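Local atomic coordinates of branched-chain phosphotransacylase (PDB entry 1YCO), a protein that probably transfers acyl groups, branched-chain ones among them, between coenzyme A and phosphate. Residues P12-L15 / Q16-K20. Sequence-based numbering, arbitrary orientation.
Sequences PEIL and QLVKK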
loop_
_atom_site.group_PDB
_atom_site.type_symbol
_atom_site.label_atom_id
_atom_site.label_comp_id
_atom_site.label_asym_id
_atom_site.label_seq_id
_atom_site.Cartn_x
_atom_site.Cartn_y
_atom_site.Cartn_z
ATOM N N PRO A 12 -14.882 11.428 -26.592
ATOM C CA PRO A 12 -16.026 11.808 -25.752
ATOM C C PRO A 12 -15.687 11.801 -24.260
ATOM O O PRO A 12 -16.317 12.503 -23.464
ATOM C CB PRO A 12 -17.096 10.784 -26.140
ATOM C CG PRO A 12 -16.296 9.572 -26.485
ATOM C CD PRO A 12 -15.134 10.150 -27.283
ATOM N N GLU A 13 -14.677 11.015 -23.895
ATOM C CA GLU A 13 -14.229 10.936 -22.505
ATOM C C GLU A 13 -13.482 12.235 -22.158
ATOM O O GLU A 13 -13.682 12.813 -21.087
ATOM C CB GLU A 13 -13.292 9.744 -22.310
ATOM C CG GLU A 13 -13.803 8.422 -22.880
ATOM C CD GLU A 13 -13.407 8.209 -24.331
ATOM O OE1 GLU A 13 -12.231 8.478 -24.668
ATOM O OE2 GLU A 13 -14.264 7.754 -25.127
ATOM N N ILE A 14 -12.624 12.691 -23.070
ATOM C CA ILE A 14 -11.881 13.920 -22.849
ATOM C C ILE A 14 -12.846 15.104 -22.921
ATOM O O ILE A 14 -12.718 16.070 -22.169
ATOM C CB ILE A 14 -10.734 14.092 -23.899
ATOM C CG1 ILE A 14 -9.698 12.978 -23.737
ATOM C CG2 ILE A 14 -10.070 15.449 -23.747
ATOM C CD1 ILE A 14 -9.033 12.910 -22.349
ATOM N N LEU A 15 -13.832 15.016 -23.807
ATOM C CA LEU A 15 -14.816 16.090 -23.961
ATOM C C LEU A 15 -15.545 16.369 -22.646
ATOM O O LEU A 15 -15.786 17.524 -22.288
ATOM C CB LEU A 15 -15.836 15.716 -25.035
ATOM C CG LEU A 15 -16.710 16.870 -25.514
ATOM C CD1 LEU A 15 -15.858 17.893 -26.250
ATOM C CD2 LEU A 15 -17.788 16.329 -26.430
ATOM N N GLN A 16 -15.895 15.303 -21.934
ATOM C CA GLN A 16 -16.587 15.430 -20.658
ATOM C C GLN A 16 -15.710 16.203 -19.657
ATOM O O GLN A 16 -16.220 16.964 -18.830
ATOM C CB GLN A 16 -16.918 14.036 -20.112
ATOM C CG GLN A 16 -18.296 13.912 -19.473
ATOM C CD GLN A 16 -18.470 12.606 -18.699
ATOM O OE1 GLN A 16 -18.196 11.521 -19.221
ATOM N NE2 GLN A 16 -18.929 12.708 -17.448
ATOM N N LEU A 17 -14.392 16.007 -19.750
ATOM C CA LEU A 17 -13.414 16.681 -18.871
ATOM C C LEU A 17 -13.328 18.171 -19.171
ATOM O O LEU A 17 -13.394 19.011 -18.269
ATOM C CB LEU A 17 -12.013 16.076 -19.052
ATOM C CG LEU A 17 -10.855 16.767 -18.317
ATOM C CD1 LEU A 17 -11.139 16.784 -16.818
ATOM C CD2 LEU A 17 -9.536 16.034 -18.597
ATOM N N VAL A 18 -13.160 18.479 -20.451
ATOM C CA VAL A 18 -13.063 19.858 -20.897
ATOM C C VAL A 18 -14.306 20.629 -20.456
ATOM O O VAL A 18 -14.206 21.681 -19.813
ATOM C CB VAL A 18 -12.908 19.923 -22.427
ATOM C CG1 VAL A 18 -12.881 21.371 -22.887
ATOM C CG2 VAL A 18 -11.627 19.211 -22.838
ATOM N N LYS A 19 -15.478 20.097 -20.785
ATOM C CA LYS A 19 -16.720 20.757 -20.402
ATOM C C LYS A 19 -16.729 21.055 -18.901
ATOM O O LYS A 19 -16.977 22.194 -18.478
ATOM C CB LYS A 19 -17.930 19.891 -20.779
ATOM C CG LYS A 19 -18.153 19.798 -22.278
ATOM C CD LYS A 19 -19.461 19.112 -22.628
ATOM C CE LYS A 19 -19.666 19.079 -24.150
ATOM N NZ LYS A 19 -20.909 18.345 -24.571
ATOM N N LYS A 20 -16.446 20.031 -18.102
ATOM C CA LYS A 20 -16.414 20.188 -16.656
ATOM C C LYS A 20 -15.424 21.277 -16.251
ATOM O O LYS A 20 -15.758 22.172 -15.477
ATOM C CB LYS A 20 -16.021 18.866 -15.988
ATOM C CG LYS A 20 -16.010 18.923 -14.469
ATOM C CD LYS A 20 -15.637 17.571 -13.876
ATOM C CE LYS A 20 -15.617 17.616 -12.353
ATOM N NZ LYS A 20 -16.933 18.026 -11.768
#
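Leu-15 and Lys-19, one helical turn apart, make the main side-chain contact of this first part of helix 12-24. The lysine chain runs back along the helix, its CG placed beside its own backbone N (chi1 -70°) and the rest extended, which lays CE 3.9 Å from Leu-15 CG and also against CD2. The far end of the lysine chain, at CE, thus crosses the leucine at CG and CD2, while Lys-19 CG passes 3.3 Å from the carbonyl O of Leu-15. On the buried side, Ile-14 and Val-18 meet more lightly, methyl to methyl, with 4.2 Å between their CG2 atoms; Val-18 CG2 also sits 3.4 Å from Ile-14 O.

Backbone bonds of the i to i+4 type underlie both pairs. Lys-19 N reaches Leu-15 O at 3.0 Å in an almost straight bond (174°), and Val-18 N binds Ile-14 O at 3.0 Å. That second oxygen also receives a weak, bent bond from Leu-17 N. In the first turn, Gln-16 N bonds Pro-12 O at 3.2 Å from above the carbonyl plane.

The helix is the crossover of the beta-alpha-beta unit between strands 2-7 and 29-35. Glu-13 forms a salt bridge with Arg-255, and Leu-17 touches Lys-262 of helix 259-274. The chemistry implies that this part of the helix is amphipathic: branched apolar groups on its buried side and, on another, the extended lysine, whose CE lies against a leucine that Trp-46 also touches, probably limiting its exposure.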